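Local coordinates for prophage MuSo2, 43 kDa tail protein (Shewanella oneidensis, PDB 3CDD) that probably serves as a structural part of the tail baseplate of a Mu-like prophage, with three copies of the chain in its assembly, at residues G69-T74 / S172-N177; G189-L194 / L304-D309; M282-V287 / L333-V338; N300-V305 / E317-S322. All blocks are in the same frame, centred on the assembly; numbering follows the deposited sequence. Where two conformers were deposited one is given.

Contact 1: residues G69-T74 / S172-N177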
loop_
_atom_site.group_PDB
_atom_site.type_symbol
_atom_site.label_atom_id
_atom_site.label_comp_id
_atom_site.label_asym_id
_atom_site.label_seq_id
_atom_site.Cartn_x
_atom_site.Cartn_y
_atom_site.Cartn_z
ATOM N N GLY A 69 -12.185 11.449 35.537
ATOM C CA GLY A 69 -12.129 10.272 36.389
ATOM C C GLY A 69 -12.846 9.051 35.821
ATOM O O GLY A 69 -12.803 7.976 36.421
ATOM N N GLU A 70 -13.514 9.205 34.677
ATOM C CA GLU A 70 -14.224 8.084 34.043
ATOM C C GLU A 70 -13.339 7.412 33.005
ATOM O O GLU A 70 -12.726 8.082 32.180
ATOM C CB GLU A 70 -15.527 8.543 33.388
ATOM C CG GLU A 70 -16.355 7.409 32.800
ATOM C CD GLU A 70 -17.677 7.877 32.205
ATOM O OE1 GLU A 70 -17.990 9.087 32.281
ATOM O OE2 GLU A 70 -18.410 7.023 31.655
ATOM N N ARG A 71 -13.307 6.081 33.044
ATOM C CA ARG A 71 -12.460 5.286 32.172
ATOM C C ARG A 71 -12.914 5.346 30.713
ATOM O O ARG A 71 -14.088 5.160 30.403
ATOM C CB ARG A 71 -12.400 3.833 32.666
ATOM C CG ARG A 71 -11.348 2.965 31.979
ATOM C CD ARG A 71 -9.894 3.474 32.207
ATOM N NE ARG A 71 -9.563 3.610 33.632
ATOM C CZ ARG A 71 -9.324 2.589 34.465
ATOM N NH1 ARG A 71 -9.366 1.335 34.023
ATOM N NH2 ARG A 71 -9.038 2.815 35.755
ATOM N N VAL A 72 -11.963 5.607 29.828
ATOM C CA VAL A 72 -12.227 5.632 28.390
ATOM C C VAL A 72 -11.607 4.389 27.743
ATOM O O VAL A 72 -12.226 3.744 26.895
ATOM C CB VAL A 72 -11.699 6.941 27.743
ATOM C CG1 VAL A 72 -11.962 6.956 26.221
ATOM C CG2 VAL A 72 -12.352 8.160 28.385
ATOM N N ILE A 73 -10.387 4.054 28.159
ATOM C CA ILE A 73 -9.629 2.943 27.566
ATOM C C ILE A 73 -8.596 2.419 28.562
ATOM O O ILE A 73 -7.938 3.195 29.285
ATOM C CB ILE A 73 -8.962 3.308 26.172
ATOM C CG1 ILE A 73 -8.458 2.049 25.440
ATOM C CG2 ILE A 73 -7.836 4.402 26.298
ATOM C CD1 ILE A 73 -8.021 2.315 24.010
ATOM N N THR A 74 -8.458 1.091 28.579
ATOM C CA THR A 74 -7.543 0.393 29.473
ATOM C C THR A 74 -6.705 -0.589 28.642
ATOM O O THR A 74 -7.238 -1.512 27.997
ATOM C CB THR A 74 -8.322 -0.384 30.558
ATOM O OG1 THR A 74 -9.238 0.494 31.227
ATOM C CG2 THR A 74 -7.385 -1.035 31.579
ATOM N N SER A 172 -14.813 -5.192 23.190
ATOM C CA SER A 172 -14.215 -5.002 24.497
ATOM C C SER A 172 -14.952 -3.859 25.192
ATOM O O SER A 172 -15.716 -3.128 24.550
ATOM C CB SER A 172 -12.706 -4.741 24.376
ATOM O OG SER A 172 -12.421 -3.562 23.635
ATOM N N ASP A 173 -14.742 -3.696 26.489
ATOM C CA ASP A 173 -15.379 -2.580 27.192
ATOM C C ASP A 173 -14.312 -1.568 27.576
ATOM O O ASP A 173 -13.146 -1.769 27.242
ATOM C CB ASP A 173 -16.199 -3.086 28.390
ATOM C CG ASP A 173 -15.347 -3.798 29.440
ATOM O OD1 ASP A 173 -14.106 -3.593 29.478
ATOM O OD2 ASP A 173 -15.926 -4.552 30.248
ATOM N N THR A 174 -14.681 -0.487 28.266
ATOM C CA THR A 174 -13.704 0.548 28.612
ATOM C C THR A 174 -12.612 0.039 29.560
ATOM O O THR A 174 -11.562 0.664 29.694
ATOM C CB THR A 174 -14.341 1.821 29.207
ATOM O OG1 THR A 174 -14.935 1.516 30.479
ATOM C CG2 THR A 174 -15.370 2.417 28.253
ATOM N N PHE A 175 -12.869 -1.094 30.208
ATOM C CA PHE A 175 -11.910 -1.680 31.147
ATOM C C PHE A 175 -11.017 -2.745 30.485
ATOM O O PHE A 175 -10.199 -3.380 31.137
ATOM C CB PHE A 175 -12.629 -2.165 32.414
ATOM C CG PHE A 175 -13.112 -1.024 33.294
ATOM C CD1 PHE A 175 -14.386 -0.474 33.120
ATOM C CD2 PHE A 175 -12.279 -0.475 34.265
ATOM C CE1 PHE A 175 -14.825 0.597 33.908
ATOM C CE2 PHE A 175 -12.721 0.584 35.066
ATOM C CZ PHE A 175 -13.992 1.119 34.883
ATOM N N GLY A 176 -11.148 -2.893 29.167
ATOM C CA GLY A 176 -10.304 -3.818 28.413
ATOM C C GLY A 176 -10.650 -5.271 28.672
ATOM O O GLY A 176 -9.802 -6.161 28.497
ATOM N N ASN A 177 -11.882 -5.504 29.123
ATOM C CA ASN A 177 -12.416 -6.864 29.260
ATOM C C ASN A 177 -12.889 -7.301 27.896
ATOM O O ASN A 177 -13.369 -6.475 27.153
ATOM C CB ASN A 177 -13.626 -6.882 30.195
ATOM C CG ASN A 177 -13.290 -6.470 31.627
ATOM O OD1 ASN A 177 -12.261 -6.874 32.186
ATOM N ND2 ASN A 177 -14.191 -5.695 32.246
HETATM O O HOH W 1 -16.040 3.640 31.601
HETATM O O HOH W 2 -10.734 -0.398 26.485
#

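Contact 2: residues G189-L194 / L304-D309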
loop_
_atom_site.group_PDB
_atom_site.type_symbol
_atom_site.label_atom_id
_atom_site.label_comp_id
_atom_site.label_asym_id
_atom_site.label_seq_id
_atom_site.Cartn_x
_atom_site.Cartn_y
_atom_site.Cartn_z
ATOM N N GLY A 189 -29.814 7.218 23.912
ATOM C CA GLY A 189 -30.567 8.253 24.603
ATOM C C GLY A 189 -30.481 9.608 23.925
ATOM O O GLY A 189 -30.736 10.646 24.548
ATOM N N VAL A 190 -30.138 9.599 22.637
ATOM C CA VAL A 190 -29.940 10.824 21.882
ATOM C C VAL A 190 -30.152 10.532 20.393
ATOM O O VAL A 190 -29.947 9.402 19.935
ATOM C CB VAL A 190 -28.496 11.382 22.141
ATOM C CG1 VAL A 190 -27.430 10.412 21.606
ATOM C CG2 VAL A 190 -28.297 12.789 21.567
ATOM N N SER A 191 -30.559 11.559 19.649
ATOM C CA SER A 191 -30.593 11.504 18.190
ATOM C C SER A 191 -29.499 12.379 17.606
ATOM O O SER A 191 -29.084 13.361 18.226
ATOM C CB SER A 191 -31.950 11.982 17.676
ATOM O OG SER A 191 -32.974 11.119 18.113
ATOM N N LEU A 192 -29.027 12.006 16.421
ATOM C CA LEU A 192 -28.166 12.857 15.640
ATOM C C LEU A 192 -29.030 13.574 14.596
ATOM O O LEU A 192 -29.454 12.968 13.605
ATOM C CB LEU A 192 -27.063 12.026 14.969
ATOM C CG LEU A 192 -25.992 11.401 15.878
ATOM C CD1 LEU A 192 -25.303 10.205 15.179
ATOM C CD2 LEU A 192 -24.923 12.439 16.266
ATOM N N ILE A 193 -29.273 14.859 14.828
ATOM C CA ILE A 193 -30.218 15.644 14.036
ATOM C C ILE A 193 -29.488 16.769 13.305
ATOM O O ILE A 193 -28.943 17.688 13.935
ATOM C CB ILE A 193 -31.364 16.239 14.933
ATOM C CG1 ILE A 193 -32.024 15.140 15.760
ATOM C CG2 ILE A 193 -32.417 16.965 14.078
ATOM C CD1 ILE A 193 -32.719 15.626 17.047
ATOM N N LEU A 194 -29.449 16.653 11.974
ATOM C CA LEU A 194 -28.994 17.719 11.083
ATOM C C LEU A 194 -29.628 19.066 11.446
ATOM O O LEU A 194 -30.863 19.217 11.414
ATOM C CB LEU A 194 -29.317 17.352 9.628
ATOM C CG LEU A 194 -29.002 18.335 8.503
ATOM C CD1 LEU A 194 -27.550 18.728 8.542
ATOM C CD2 LEU A 194 -29.312 17.684 7.183
ATOM N N LEU A 304 -27.961 2.341 19.912
ATOM C CA LEU A 304 -28.778 2.787 18.796
ATOM C C LEU A 304 -29.055 4.290 18.900
ATOM O O LEU A 304 -29.342 4.819 19.997
ATOM C CB LEU A 304 -30.109 1.997 18.754
ATOM C CG LEU A 304 -30.139 0.497 18.406
ATOM C CD1 LEU A 304 -31.547 -0.035 18.559
ATOM C CD2 LEU A 304 -29.640 0.223 16.994
ATOM N N VAL A 305 -28.985 4.955 17.746
ATOM C CA VAL A 305 -29.144 6.401 17.662
ATOM C C VAL A 305 -30.035 6.765 16.445
ATOM O O VAL A 305 -29.705 6.421 15.313
ATOM C CB VAL A 305 -27.735 7.082 17.642
ATOM C CG1 VAL A 305 -27.003 6.814 16.324
ATOM C CG2 VAL A 305 -27.845 8.560 17.898
ATOM N N PRO A 306 -31.209 7.395 16.677
ATOM C CA PRO A 306 -31.931 7.855 15.478
ATOM C C PRO A 306 -31.101 8.844 14.642
ATOM O O PRO A 306 -30.355 9.654 15.174
ATOM C CB PRO A 306 -33.193 8.535 16.044
ATOM C CG PRO A 306 -33.388 7.938 17.398
ATOM C CD PRO A 306 -31.965 7.683 17.915
ATOM N N VAL A 307 -31.204 8.753 13.332
ATOM C CA VAL A 307 -30.426 9.645 12.468
ATOM C C VAL A 307 -31.440 10.316 11.538
ATOM O O VAL A 307 -32.201 9.627 10.867
ATOM C CB VAL A 307 -29.266 8.876 11.754
ATOM C CG1 VAL A 307 -28.532 9.739 10.701
ATOM C CG2 VAL A 307 -28.261 8.334 12.791
ATOM N N ILE A 308 -31.519 11.649 11.599
ATOM C CA ILE A 308 -32.321 12.444 10.646
ATOM C C ILE A 308 -31.359 13.329 9.862
ATOM O O ILE A 308 -30.817 14.295 10.404
ATOM C CB ILE A 308 -33.394 13.343 11.329
ATOM C CG1 ILE A 308 -34.096 12.614 12.484
ATOM C CG2 ILE A 308 -34.394 13.877 10.280
ATOM C CD1 ILE A 308 -35.148 13.466 13.235
ATOM N N ASP A 309 -31.125 12.983 8.599
ATOM C CA ASP A 309 -30.154 13.700 7.789
ATOM C C ASP A 309 -30.628 13.747 6.336
ATOM O O ASP A 309 -30.461 12.789 5.580
ATOM C CB ASP A 309 -28.771 13.045 7.907
ATOM C CG ASP A 309 -27.653 13.899 7.311
ATOM O OD1 ASP A 309 -27.909 14.713 6.388
ATOM O OD2 ASP A 309 -26.498 13.748 7.763
HETATM O O HOH W 3 -31.326 7.158 21.264
#

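Contact 3: residues M282-V287 / L333-V338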
loop_
_atom_site.group_PDB
_atom_site.type_symbol
_atom_site.label_atom_id
_atom_site.label_comp_id
_atom_site.label_asym_id
_atom_site.label_seq_id
_atom_site.Cartn_x
_atom_site.Cartn_y
_atom_site.Cartn_z
HETATM N N MSE A 282 -20.976 4.086 4.358
HETATM C CA MSE A 282 -20.267 4.722 5.469
HETATM C C MSE A 282 -21.002 6.018 5.771
HETATM O O MSE A 282 -21.419 6.716 4.847
HETATM C CB MSE A 282 -18.786 4.969 5.105
HETATM C CG MSE A 282 -17.910 5.718 6.150
HETATM SE SE MSE A 282 -17.999 7.705 6.038
HETATM C CE MSE A 282 -16.900 7.937 4.516
ATOM N N ALA A 283 -21.202 6.301 7.063
ATOM C CA ALA A 283 -21.698 7.600 7.510
ATOM C C ALA A 283 -21.039 7.930 8.853
ATOM O O ALA A 283 -21.084 7.124 9.780
ATOM C CB ALA A 283 -23.217 7.598 7.639
ATOM N N GLU A 284 -20.428 9.108 8.939
ATOM C CA GLU A 284 -19.666 9.527 10.118
ATOM C C GLU A 284 -20.073 10.919 10.519
ATOM O O GLU A 284 -19.948 11.855 9.713
ATOM C CB GLU A 284 -18.156 9.539 9.816
ATOM C CG GLU A 284 -17.584 8.175 9.681
ATOM C CD GLU A 284 -16.083 8.153 9.456
ATOM O OE1 GLU A 284 -15.430 9.227 9.330
ATOM O OE2 GLU A 284 -15.564 7.021 9.410
ATOM N N TYR A 285 -20.499 11.042 11.774
ATOM C CA TYR A 285 -21.004 12.271 12.345
ATOM C C TYR A 285 -20.035 12.827 13.370
ATOM O O TYR A 285 -19.700 12.165 14.330
ATOM C CB TYR A 285 -22.404 12.029 12.987
ATOM C CG TYR A 285 -23.463 11.804 11.904
ATOM C CD1 TYR A 285 -23.672 10.542 11.343
ATOM C CD2 TYR A 285 -24.176 12.868 11.394
ATOM C CE1 TYR A 285 -24.618 10.349 10.294
ATOM C CE2 TYR A 285 -25.126 12.691 10.376
ATOM C CZ TYR A 285 -25.330 11.441 9.831
ATOM O OH TYR A 285 -26.246 11.310 8.819
ATOM N N THR A 286 -19.637 14.074 13.172
ATOM C CA THR A 286 -18.754 14.777 14.085
ATOM C C THR A 286 -19.635 15.614 15.010
ATOM O O THR A 286 -20.406 16.474 14.546
ATOM C CB THR A 286 -17.820 15.690 13.306
ATOM O OG1 THR A 286 -17.036 14.910 12.367
ATOM C CG2 THR A 286 -16.925 16.484 14.241
ATOM N N VAL A 287 -19.508 15.360 16.320
ATOM C CA VAL A 287 -20.199 16.131 17.343
ATOM C C VAL A 287 -19.175 16.793 18.286
ATOM O O VAL A 287 -17.998 16.375 18.348
ATOM C CB VAL A 287 -21.225 15.242 18.140
ATOM C CG1 VAL A 287 -22.283 14.634 17.165
ATOM C CG2 VAL A 287 -20.531 14.129 18.905
ATOM N N LEU A 333 -13.860 16.586 20.323
ATOM C CA LEU A 333 -14.795 16.152 19.302
ATOM C C LEU A 333 -14.983 14.655 19.422
ATOM O O LEU A 333 -14.146 13.965 19.974
ATOM C CB LEU A 333 -14.236 16.481 17.922
ATOM C CG LEU A 333 -14.065 17.926 17.474
ATOM C CD1 LEU A 333 -13.440 17.914 16.081
ATOM C CD2 LEU A 333 -15.406 18.604 17.448
ATOM N N ALA A 334 -16.103 14.156 18.935
ATOM C CA ALA A 334 -16.295 12.716 18.802
ATOM C C ALA A 334 -16.795 12.459 17.402
ATOM O O ALA A 334 -17.712 13.134 16.906
ATOM C CB ALA A 334 -17.279 12.154 19.864
ATOM N N VAL A 335 -16.174 11.503 16.739
ATOM C CA VAL A 335 -16.657 11.123 15.447
ATOM C C VAL A 335 -17.362 9.779 15.564
ATOM O O VAL A 335 -16.746 8.784 15.889
ATOM C CB VAL A 335 -15.527 11.050 14.415
ATOM C CG1 VAL A 335 -16.109 10.711 13.069
ATOM C CG2 VAL A 335 -14.749 12.385 14.364
ATOM N N ILE A 336 -18.659 9.776 15.272
ATOM C CA ILE A 336 -19.505 8.603 15.462
ATOM C C ILE A 336 -19.773 7.993 14.078
ATOM O O ILE A 336 -20.359 8.646 13.227
ATOM C CB ILE A 336 -20.800 9.014 16.164
ATOM C CG1 ILE A 336 -20.470 9.677 17.512
ATOM C CG2 ILE A 336 -21.763 7.843 16.365
ATOM C CD1 ILE A 336 -21.300 10.917 17.652
ATOM N N SER A 337 -19.256 6.782 13.869
ATOM C CA SER A 337 -19.494 5.981 12.672
ATOM C C SER A 337 -20.733 5.104 12.885
ATOM O O SER A 337 -20.752 4.277 13.810
ATOM C CB SER A 337 -18.284 5.086 12.441
ATOM O OG SER A 337 -18.390 4.328 11.254
ATOM N N VAL A 338 -21.766 5.274 12.061
ATOM C CA VAL A 338 -23.040 4.565 12.271
ATOM C C VAL A 338 -23.353 3.629 11.112
ATOM O O VAL A 338 -23.014 3.911 9.968
ATOM C CB VAL A 338 -24.228 5.524 12.446
ATOM C CG1 VAL A 338 -24.111 6.319 13.749
ATOM C CG2 VAL A 338 -24.363 6.460 11.202
HETATM O O HOH W 4 -20.376 4.034 9.070
HETATM O O HOH W 5 -17.151 5.102 9.305
#

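Contact 4: residues N300-V305 / E317-S322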
loop_
_atom_site.group_PDB
_atom_site.type_symbol
_atom_site.label_atom_id
_atom_site.label_comp_id
_atom_site.label_asym_id
_atom_site.label_seq_id
_atom_site.Cartn_x
_atom_site.Cartn_y
_atom_site.Cartn_z
ATOM N N ASN A 300 -21.077 5.768 23.190
ATOM C CA ASN A 300 -20.764 4.354 23.437
ATOM C C ASN A 300 -21.043 3.524 22.202
ATOM O O ASN A 300 -22.038 3.747 21.552
ATOM C CB ASN A 300 -21.599 3.850 24.619
ATOM C CG ASN A 300 -21.127 2.503 25.165
ATOM O OD1 ASN A 300 -20.067 1.972 24.785
ATOM N ND2 ASN A 300 -21.910 1.953 26.069
ATOM N N ILE A 301 -20.145 2.591 21.870
ATOM C CA ILE A 301 -20.356 1.702 20.729
ATOM C C ILE A 301 -21.504 0.750 21.037
ATOM O O ILE A 301 -21.841 0.534 22.194
ATOM C CB ILE A 301 -19.096 0.857 20.329
ATOM C CG1 ILE A 301 -18.541 0.063 21.529
ATOM C CG2 ILE A 301 -18.025 1.737 19.638
ATOM C CD1 ILE A 301 -17.289 -0.798 21.186
ATOM N N ASN A 302 -22.091 0.177 19.990
ATOM C CA ASN A 302 -23.187 -0.789 20.137
ATOM C C ASN A 302 -24.346 -0.198 20.921
ATOM O O ASN A 302 -24.891 -0.827 21.838
ATOM C CB ASN A 302 -22.695 -2.095 20.764
ATOM C CG ASN A 302 -23.594 -3.266 20.443
ATOM O OD1 ASN A 302 -24.367 -3.215 19.473
ATOM N ND2 ASN A 302 -23.513 -4.336 21.256
ATOM N N THR A 303 -24.692 1.036 20.575
ATOM C CA THR A 303 -25.936 1.637 21.019
ATOM C C THR A 303 -26.640 2.211 19.806
ATOM O O THR A 303 -25.995 2.511 18.782
ATOM C CB THR A 303 -25.752 2.733 22.111
ATOM O OG1 THR A 303 -24.785 3.695 21.691
ATOM C CG2 THR A 303 -25.333 2.126 23.474
ATOM N N LEU A 304 -27.961 2.341 19.912
ATOM C CA LEU A 304 -28.778 2.787 18.796
ATOM C C LEU A 304 -29.055 4.290 18.900
ATOM O O LEU A 304 -29.342 4.819 19.997
ATOM C CB LEU A 304 -30.109 1.997 18.754
ATOM C CG LEU A 304 -30.139 0.497 18.406
ATOM C CD1 LEU A 304 -31.547 -0.035 18.559
ATOM C CD2 LEU A 304 -29.640 0.223 16.994
ATOM N N VAL A 305 -28.985 4.955 17.746
ATOM C CA VAL A 305 -29.144 6.401 17.662
ATOM C C VAL A 305 -30.035 6.765 16.445
ATOM O O VAL A 305 -29.705 6.421 15.313
ATOM C CB VAL A 305 -27.735 7.082 17.642
ATOM C CG1 VAL A 305 -27.003 6.814 16.324
ATOM C CG2 VAL A 305 -27.845 8.560 17.898
ATOM N N GLU A 317 -33.061 4.495 12.511
ATOM C CA GLU A 317 -32.311 4.343 13.751
ATOM C C GLU A 317 -31.082 3.556 13.368
ATOM O O GLU A 317 -31.198 2.524 12.703
ATOM C CB GLU A 317 -33.139 3.610 14.799
ATOM C CG GLU A 317 -32.781 3.996 16.223
ATOM C CD GLU A 317 -33.702 3.380 17.253
ATOM O OE1 GLU A 317 -34.449 2.431 16.913
ATOM O OE2 GLU A 317 -33.675 3.844 18.420
HETATM N N MSE A 318 -29.910 4.052 13.765
HETATM C CA MSE A 318 -28.646 3.451 13.370
HETATM C C MSE A 318 -27.906 2.885 14.571
HETATM O O MSE A 318 -28.190 3.251 15.714
HETATM C CB MSE A 318 -27.767 4.490 12.662
HETATM C CG MSE A 318 -28.473 5.202 11.514
HETATM SE SE MSE A 318 -28.342 4.261 9.841
HETATM C CE MSE A 318 -26.894 5.299 9.123
ATOM N N LEU A 319 -26.957 1.994 14.307
ATOM C CA LEU A 319 -26.115 1.444 15.358
ATOM C C LEU A 319 -24.750 2.135 15.354
ATOM O O LEU A 319 -24.123 2.257 14.307
ATOM C CB LEU A 319 -25.942 -0.070 15.177
ATOM C CG LEU A 319 -25.227 -0.739 16.372
ATOM C CD1 LEU A 319 -26.195 -0.965 17.536
ATOM C CD2 LEU A 319 -24.506 -2.024 15.970
ATOM N N ILE A 320 -24.289 2.580 16.518
ATOM C CA ILE A 320 -22.927 3.118 16.598
ATOM C C ILE A 320 -21.918 1.978 16.547
ATOM O O ILE A 320 -21.819 1.183 17.483
ATOM C CB ILE A 320 -22.674 3.989 17.857
ATOM C CG1 ILE A 320 -23.660 5.166 17.901
ATOM C CG2 ILE A 320 -21.196 4.446 17.885
ATOM C CD1 ILE A 320 -23.467 6.096 19.090
ATOM N N ALA A 321 -21.148 1.933 15.467
ATOM C CA ALA A 321 -20.139 0.900 15.255
ATOM C C ALA A 321 -18.740 1.324 15.730
ATOM O O ALA A 321 -17.932 0.490 16.151
ATOM C CB ALA A 321 -20.090 0.496 13.781
ATOM N N SER A 322 -18.446 2.614 15.670
ATOM C CA SER A 322 -17.134 3.064 16.059
ATOM C C SER A 322 -17.189 4.494 16.525
ATOM O O SER A 322 -18.036 5.245 16.075
ATOM C CB SER A 322 -16.227 2.987 14.836
ATOM O OG SER A 322 -14.895 3.136 15.238
#

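Contact 1: residues G69-T74 / S172-N177
Arg71 sends its CG trans to the backbone nitrogen (chi1 -170°) and then bends at chi2 and chi3, while Phe175 carries its ring beside its own backbone nitrogen (chi1 -72°); between them these torsions lay the arginine chain across one face of the phenyl ring. Arg71 CB sits 4.2 Å from the centroid of the Phe175 ring, displaced toward the rim, which makes a CH-pi contact. Farther out, Arg71 NH1 comes within 3.4 Å of Phe175 CD2, but the guanidinium and ring planes are inclined by 58°, so the two do not stack flat.

The bent side chain turns its guanidinium back on its own strand. Arg71 NH1 donates, nearly in the guanidinium plane, to Thr74 OG1 at 2.9 Å, and Thr74 OG1 in turn donates to a lone pair of Thr174 O at 2.8 Å. Held as acceptor and donor at once, the threonine hydroxyl has its rotation fixed and relays the arginine to the opposing loop. A water joins Arg71 O to Thr174 OG1 as a second bridge. The loop is a type I beta turn from Asp173 to Gly176, braced by the Asp173 carboxylate: OD2 uses its syn lone pair for Asn177 ND2 at 2.9 Å.

The turn links strands 169-172 and 178-181 of the gp44-like second domain and abuts strand 70-84 of the GpP-like N-terminal domain. That strand has a classic beta bulge at Val72 and Ile73 opposite Val65, and the neighbouring strand 62-67 carries Asp66, which forms a salt bridge with Arg71 NE.

Contact 2: residues G189-L194 / L304-D309
Val190 and Val305 lie side by side and point the same way where 189-194 runs alongside strand 304-309 as a short parallel beta pairing. The fit is close here: Val305 CG2, trans to its backbone nitrogen, reaches 3.0 Å from Val190 O and 4.2 Å from Val190 CG1. Leu192 slants over the same valine, with its CG 3.9 Å from Val305 CG2, and its CD1 also approaches the CG2 of Val307. Leu192, Val305 and Val307 thus form one apolar face; from strand 281-288, Tyr285 packs on Leu192 and Val307, and Val287 packs on Leu192.

Ser191 and Pro306 meet differently. The hydroxyl lies against the proline ring, with Ser191 OG 3.3 Å from Pro306 CG. On the other face of the pairing, Ile193 and Ile308 make a looser pair.

The backbones are joined by three hydrogen bonds in parallel register. Leu192 N donates to Pro306 O at 3.0 Å, nearly along the C=O axis; Ile308 N returns a bond to Leu192 O; and Leu194 N closes the series on Ile308 O at 3.1 Å. Where the pairing ends, the second subunit approaches: its Tyr50 packs on Leu194, and its Tyr84 hydroxyl bonds to Asp309 OD2. The other carboxylate oxygen, Asp309 OD1, accepts from Met312 N and lies 3.4 Å from Leu194 CD2.

Contact 3: residues M282-V287 / L333-V338
Tyr285 and Ile336 form a hydrogen-bonded pair in an antiparallel beta pairing of strands 281-288 and 331-339, within the GpP fourth-domain family. Their amides and carbonyls exchange two nearly straight bonds, each 2.8 Å long: Tyr285 N to Ile336 O and Ile336 N to Tyr285 O. Val287 and Ala334 make a second such pair, and Val338 N to Ala283 O adds a further bond.

Side-chain torsions settle how the buried face packs. Val287 places CG2 between its backbone nitrogen and carbonyl carbon, which brings this methyl to 3.9 Å from Ala334 CB and 3.5 Å from Ile336 CD1. Ile336 meets it nearly at a right angle, and its chi2 of 135° is away from a staggered value; Trp299 packs on both residues. At the far end of this face, Ala283 CB rests 3.9 Å from Val338 CG2.

The other face carries Glu284, Thr286, Leu333, Val335 and Ser337. Glu284 is extended beyond CG, with its CB 4.0 Å from Val335 CG1, and its carboxylate forms a salt bridge with Arg202 of strand 200-206. Thr286 sets its methyl trans to the backbone nitrogen, and Thr286 CG2 lies 4.1 Å from Leu333 CD2.

Back on the buried face, the Tyr285 ring runs toward strand 304-309, where its hydroxyl bonds to Asp309. One edge of the ring is turned to Val338, whose CG2 lies close to the ring plane, 4.0 Å from Tyr285 CE1.

Contact 4: residues N300-V305 / E317-S322
Ile320 leans from its strand into the bend formed by residues 300-303, and every atom of its side chain meets segment 300-305. CB stands 3.8 Å from Thr303 O. The CG2 branch, trans to the backbone nitrogen (chi1 -58° for CG1), reaches the start of the bend, with Ile320 CG2 3.8 Å from Asn300 O. CG1 takes the other way, lying 3.6 Å from Thr303 O and 4.0 Å from Val305 CG1; the isoleucine and valine side chains meet at about a right angle. At the tip, Ile320 CD1 lies 3.8 Å from Thr303 OG1, a hydroxyl that donates to Asn300 O, closing the bend beside the isoleucine.

The backbone of Ile320 grips the same segment twice. Its N donates almost straight (177°) to Thr303 O at 2.8 Å, and Ile320 O accepts from Asn302 N at 2.7 Å. Beyond the bend, Val305 and Met318, a selenomethionine, make a hydrogen-bonded antiparallel pair. On the face opposite Val305, Leu304 CD2 packs 3.7 Å from Leu319 CD1.

Strand 317-328 pairs with strand 304-309 along one edge, and near Ser322 strand 21-27 of the N-terminal part takes over on that edge. Along the other it borders strand 331-339, where Ala321 and Ser322 form a classic beta bulge facing Ser337.

How the contacts relate
Contacts 2, 3 and 4 form one cluster, their centres 10 to 11 Å apart, whereas contact 1 lies about 17 Å from contact 4 and 25 Å from contact 2, centre to centre. Along the chain contact 1 closes first. Contact 2 then opens and interleaves with contact 3, which spans both segments of contact 4. Strand 304-309 serves contacts 2 and 4, which share Leu304 and Val305, and strands 317-328 and 331-339 join contact 4 to contact 3. The fourth-domain strands are thus tied to residues 189-194, from much earlier in the chain, while contact 1 couples the first two family domains.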